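Local coordinates for protein endo-1,3-beta-glucanase, family GH16 (PDB 4CRQ) that probably hydrolyses, in its natural form, internal beta-1,3-glucosidic bonds of laminarin, this chain being the calcium-binding GH16 catalytic module of a longer modular enzyme, at residues D18-T23 / Q72-F77; W99-N104 / E195-L200. The protein carries 1 engineered substitution. One frame throughout, in Å; residues are numbered along the deposited sequence.

From the N terminus, the chain runs through strand 4-9 and the short strand 20-22 before contact 1 closes the first loop, where 18-23 meets the segment 72-77 that follows strand 62-70. Contact 2 opens only after this loop is complete: strand 94-102 finds its partner in 196-204 after some ninety intervening residues. The two loops therefore follow one another in series, neither nesting nor crossing. In space they adjoin, their centres about 9 Å apart. S76 OG of contact 1 lies 2.6 Å from E195 OE1 of contact 2, a probable hydrogen bond, and Q72 packs on F197. Together they tie the surface turn to the buried strands.

Contact 1. Residues D18-T23 / Q72-F77; sequences DWVFET and QGRKSF
At the outer rim of the beta-sandwich, the lead-in to strand 20-22 lies against the turn that leaves strand 62-70, and the side chain of R74 spans the junction across D18, W19 and V20. Strand 20-22 already pairs with 62-70 through backbone bonds of V20 to K70 and E22 to R68; beyond that pairing, side chains of 72-77 pack on both side chains and backbone of 18-23, with no hydrogen bond between the segments. R74 runs extended from CG to NE over the D18 backbone, its CD 3.8 Å from D18 C, and crosses V20 at about a right angle. There one methyl, V20 CG2, sits over a face of the guanidinium, 3.6 Å from R74 NE and offset toward the rim of the group. With V20 CG1 anti to the backbone N (chi1 171°), CG2 is the branch that covers this face. R74 NH1 comes within 3.3 Å of W19 O at a poor angle; it is hydrogen-bonded to P17 O, which helps to orient the group. D18 O is buried beneath R74 CB, 3.6 Å away, and has no polar partner in the model. The D18 carboxylate forms no ion pair here: D18 OD1 is 6.1 Å from R74 NE, and D18 OD2 meets the methylene K75 CE at 3.8 Å, with K75 NZ farther off at 4.8 Å. D18 OD2 is hydrogen-bonded to W7 NE1; the nearby positive charges would probably still favour the ionised carboxylate. W19 turns inward onto strands 62-70, 196-204 and 220-231, its NE1 bonded to D9. This is an edge strand and a neighbouring surface turn joined at the rim of the GH16 beta-jelly-roll.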
# COMPACT_ATOMS: atom_id res chain seq x y z
N ASP A 18 -4.05 0.66 16.07
CA ASP A 18 -3.85 -0.59 15.28
C ASP A 18 -2.66 -0.60 14.33
O ASP A 18 -2.51 -1.51 13.54
CB ASP A 18 -5.17 -0.98 14.59
CG ASP A 18 -6.26 -1.24 15.59
OD1 ASP A 18 -6.02 -2.04 16.52
OD2 ASP A 18 -7.35 -0.63 15.47
N TRP A 19 -1.82 0.42 14.44
CA TRP A 19 -0.64 0.52 13.58
C TRP A 19 0.67 0.25 14.26
O TRP A 19 0.91 0.71 15.39
CB TRP A 19 -0.58 1.90 12.96
CG TRP A 19 -1.78 2.25 12.12
CD1 TRP A 19 -2.90 2.99 12.51
CD2 TRP A 19 -2.03 1.89 10.71
NE1 TRP A 19 -3.79 3.11 11.46
CE2 TRP A 19 -3.33 2.48 10.36
CE3 TRP A 19 -1.31 1.18 9.73
CZ2 TRP A 19 -3.89 2.34 9.08
CZ3 TRP A 19 -1.89 1.04 8.45
CH2 TRP A 19 -3.15 1.61 8.13
N VAL A 20 1.52 -0.49 13.56
CA VAL A 20 2.90 -0.82 13.93
C VAL A 20 3.78 -0.12 12.91
O VAL A 20 3.49 -0.16 11.69
CB VAL A 20 3.13 -2.35 13.90
CG1 VAL A 20 4.60 -2.74 14.07
CG2 VAL A 20 2.27 -3.02 14.96
N PHE A 21 4.86 0.50 13.37
CA PHE A 21 5.78 1.23 12.48
C PHE A 21 7.00 0.39 12.21
O PHE A 21 7.56 -0.21 13.13
CB PHE A 21 6.16 2.56 13.14
CG PHE A 21 4.97 3.45 13.33
CD1 PHE A 21 4.17 3.33 14.48
CD2 PHE A 21 4.62 4.40 12.35
CE1 PHE A 21 3.04 4.14 14.66
CE2 PHE A 21 3.49 5.22 12.54
CZ PHE A 21 2.70 5.08 13.69
N GLU A 22 7.39 0.33 10.95
CA GLU A 22 8.61 -0.38 10.54
C GLU A 22 9.76 0.61 10.45
O GLU A 22 9.54 1.81 10.23
CB GLU A 22 8.38 -1.16 9.25
CG GLU A 22 7.44 -2.33 9.52
CD GLU A 22 7.14 -3.14 8.30
OE1 GLU A 22 6.43 -2.64 7.42
OE2 GLU A 22 7.61 -4.29 8.25
N THR A 23 10.99 0.13 10.63
CA THR A 23 12.14 1.00 10.57
C THR A 23 13.22 0.36 9.72
O THR A 23 13.22 -0.89 9.55
CB THR A 23 12.72 1.29 12.00
OG1 THR A 23 13.21 0.07 12.55
CG2 THR A 23 11.73 1.85 12.97
N GLN A 72 -0.46 -5.36 11.01
CA GLN A 72 -0.10 -6.75 11.37
C GLN A 72 -0.16 -7.03 12.88
O GLN A 72 0.46 -6.28 13.65
CB GLN A 72 1.26 -7.12 10.78
CG GLN A 72 1.69 -8.56 11.04
CD GLN A 72 3.02 -8.87 10.39
OE1 GLN A 72 3.84 -7.97 10.19
NE2 GLN A 72 3.24 -10.14 10.06
N GLY A 73 -0.89 -8.08 13.27
CA GLY A 73 -1.04 -8.47 14.68
C GLY A 73 -2.08 -7.68 15.48
O GLY A 73 -2.33 -7.98 16.67
N ARG A 74 -2.67 -6.66 14.85
CA ARG A 74 -3.66 -5.79 15.49
C ARG A 74 -4.99 -5.80 14.77
O ARG A 74 -6.05 -5.86 15.44
CB ARG A 74 -3.13 -4.35 15.68
CG ARG A 74 -1.83 -4.37 16.45
CD ARG A 74 -1.36 -3.04 16.94
NE ARG A 74 -0.11 -3.17 17.70
CZ ARG A 74 0.51 -2.14 18.26
NH1 ARG A 74 -0.01 -0.90 18.15
NH2 ARG A 74 1.64 -2.32 18.93
N LYS A 75 -4.96 -5.76 13.43
CA LYS A 75 -6.21 -5.73 12.70
C LYS A 75 -6.03 -6.44 11.39
O LYS A 75 -5.11 -6.12 10.65
CB LYS A 75 -6.64 -4.26 12.53
CG LYS A 75 -8.08 -3.99 12.24
CD LYS A 75 -9.11 -4.49 13.24
CE LYS A 75 -9.06 -3.93 14.65
NZ LYS A 75 -10.36 -4.31 15.31
N SER A 76 -6.88 -7.43 11.10
CA SER A 76 -6.77 -8.14 9.82
C SER A 76 -8.19 -8.54 9.40
O SER A 76 -9.12 -8.65 10.25
CB SER A 76 -5.80 -9.33 9.87
OG SER A 76 -6.21 -10.24 10.87
N PHE A 77 -8.33 -8.75 8.09
CA PHE A 77 -9.63 -8.93 7.45
C PHE A 77 -9.61 -10.03 6.46
O PHE A 77 -8.63 -10.16 5.72
CB PHE A 77 -10.04 -7.60 6.72
CG PHE A 77 -9.93 -6.40 7.61
CD1 PHE A 77 -10.97 -6.08 8.55
CD2 PHE A 77 -8.76 -5.60 7.60
CE1 PHE A 77 -10.85 -4.98 9.39
CE2 PHE A 77 -8.64 -4.50 8.46
CZ PHE A 77 -9.68 -4.20 9.36

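Contact 2. Residues W99-N104 / E195-L200; sequences WMLGNN and EFFILL
W99 lays its indole against L199, its antiparallel hydrogen-bonded partner: L199 CB stands over a face of the five-membered ring, 3.7 Å from its centroid, while L199 CD2 reaches W99 CZ2 at 3.7 Å. A chi1 of 53° sets CG between the backbone N and the carbonyl carbon and lays the ring over this strand, where W99 NE1 is hydrogen-bonded to N201 OD1. Replacing the indole with an alanine is likely to uncover one side of L199 and leave N201 OD1 without its N-H partner. On the same face, L101 CB lies off-centre over the F197 ring, and N103 OD1 approaches its edge in plane, 3.5 Å from F197 CD2, amide and ring nearly coplanar; N103 ND2 is hydrogen-bonded to S76 OG, which helps to hold the amide. M100 and I198 lie side by side on the reverse face, with M100 CE also on F196 CB. The F196 ring lies flat over G102, whose CA is 3.7 Å from its centroid. Backbone bonds at W99-L199 and L101-F197 hold this register, and N103 N to E195 O (2.9 Å) extends it. Strands 94-102 and 196-204 are thus neighbours in the GH16 beta-jelly-roll, where W99 and L101 also meet E115 of strand 115-117.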
# COMPACT_ATOMS: atom_id res chain seq x y z
N TRP A 99 -1.73 -1.00 0.61
CA TRP A 99 -1.74 -2.42 0.25
C TRP A 99 -2.01 -3.36 1.37
O TRP A 99 -2.26 -2.91 2.49
CB TRP A 99 -0.44 -2.75 -0.49
CG TRP A 99 0.86 -2.37 0.20
CD1 TRP A 99 1.28 -1.11 0.66
CD2 TRP A 99 1.99 -3.25 0.47
NE1 TRP A 99 2.54 -1.17 1.18
CE2 TRP A 99 3.03 -2.44 1.11
CE3 TRP A 99 2.23 -4.61 0.26
CZ2 TRP A 99 4.25 -2.98 1.50
CZ3 TRP A 99 3.45 -5.14 0.65
CH2 TRP A 99 4.45 -4.35 1.26
N MET A 100 -1.97 -4.67 1.09
CA MET A 100 -2.34 -5.68 2.10
C MET A 100 -1.47 -6.90 1.90
O MET A 100 -1.09 -7.22 0.76
CB MET A 100 -3.81 -6.11 1.95
CG MET A 100 -4.81 -4.94 1.95
SD MET A 100 -6.52 -5.49 1.82
CE MET A 100 -6.83 -6.00 3.51
N LEU A 101 -1.15 -7.58 2.99
CA LEU A 101 -0.40 -8.85 2.94
C LEU A 101 -1.08 -9.92 3.78
O LEU A 101 -1.69 -9.58 4.81
CB LEU A 101 1.02 -8.64 3.48
CG LEU A 101 2.05 -7.93 2.59
CD1 LEU A 101 3.25 -7.46 3.40
CD2 LEU A 101 2.51 -8.78 1.42
N GLY A 102 -0.97 -11.20 3.41
CA GLY A 102 -1.59 -12.26 4.20
C GLY A 102 -0.95 -12.36 5.58
O GLY A 102 0.29 -12.26 5.71
N ASN A 103 -1.78 -12.53 6.61
CA ASN A 103 -1.29 -12.81 7.99
C ASN A 103 -0.26 -13.92 8.05
O ASN A 103 0.64 -13.90 8.89
CB ASN A 103 -2.43 -13.23 8.91
CG ASN A 103 -3.26 -12.07 9.40
OD1 ASN A 103 -2.98 -10.89 9.12
ND2 ASN A 103 -4.30 -12.40 10.14
N ASN A 104 -0.40 -14.91 7.15
CA ASN A 104 0.49 -16.09 7.20
C ASN A 104 1.90 -15.86 6.62
O ASN A 104 2.68 -16.82 6.48
CB ASN A 104 -0.19 -17.32 6.57
CG ASN A 104 -0.44 -17.18 5.07
OD1 ASN A 104 -0.19 -16.12 4.46
ND2 ASN A 104 -0.93 -18.25 4.47
N GLU A 195 -6.99 -14.26 6.01
CA GLU A 195 -6.97 -12.91 6.57
C GLU A 195 -5.71 -12.15 6.14
O GLU A 195 -4.62 -12.72 6.09
CB GLU A 195 -7.07 -12.90 8.10
CG GLU A 195 -8.42 -13.37 8.60
CD GLU A 195 -8.74 -12.96 10.02
OE1 GLU A 195 -8.08 -12.08 10.60
OE2 GLU A 195 -9.69 -13.51 10.57
N PHE A 196 -5.89 -10.87 5.83
CA PHE A 196 -4.81 -9.97 5.40
C PHE A 196 -4.77 -8.73 6.28
O PHE A 196 -5.83 -8.25 6.71
CB PHE A 196 -5.02 -9.49 3.93
CG PHE A 196 -4.65 -10.51 2.84
CD1 PHE A 196 -5.20 -11.81 2.79
CD2 PHE A 196 -3.77 -10.12 1.82
CE1 PHE A 196 -4.83 -12.69 1.77
CE2 PHE A 196 -3.41 -10.99 0.79
CZ PHE A 196 -3.93 -12.28 0.77
N PHE A 197 -3.58 -8.19 6.56
CA PHE A 197 -3.44 -6.92 7.29
C PHE A 197 -3.14 -5.79 6.27
O PHE A 197 -2.78 -6.07 5.10
CB PHE A 197 -2.39 -7.00 8.41
CG PHE A 197 -0.99 -7.37 7.94
CD1 PHE A 197 -0.07 -6.36 7.53
CD2 PHE A 197 -0.56 -8.72 7.93
CE1 PHE A 197 1.23 -6.70 7.12
CE2 PHE A 197 0.74 -9.06 7.50
CZ PHE A 197 1.63 -8.04 7.10
N ILE A 198 -3.26 -4.53 6.69
CA ILE A 198 -3.10 -3.36 5.82
C ILE A 198 -1.74 -2.67 6.03
O ILE A 198 -1.23 -2.65 7.19
CB ILE A 198 -4.25 -2.37 6.10
CG1 ILE A 198 -5.60 -3.00 5.70
CG2 ILE A 198 -4.07 -1.03 5.33
CD1 ILE A 198 -6.85 -2.27 6.19
N LEU A 199 -1.18 -2.09 4.95
CA LEU A 199 0.06 -1.31 5.00
C LEU A 199 -0.11 -0.00 4.25
O LEU A 199 -0.86 0.08 3.25
CB LEU A 199 1.24 -2.07 4.36
CG LEU A 199 1.56 -3.47 4.91
CD1 LEU A 199 0.90 -4.55 4.07
CD2 LEU A 199 3.06 -3.73 4.94
N LEU A 200 0.59 1.02 4.76
CA LEU A 200 0.75 2.31 4.09
C LEU A 200 2.21 2.66 4.13
O LEU A 200 2.87 2.51 5.17
CB LEU A 200 -0.04 3.41 4.83
CG LEU A 200 -1.56 3.39 4.64
CD1 LEU A 200 -2.16 4.29 5.70
CD2 LEU A 200 -1.99 3.82 3.23
O HOH W 1 -3.13 -15.13 5.57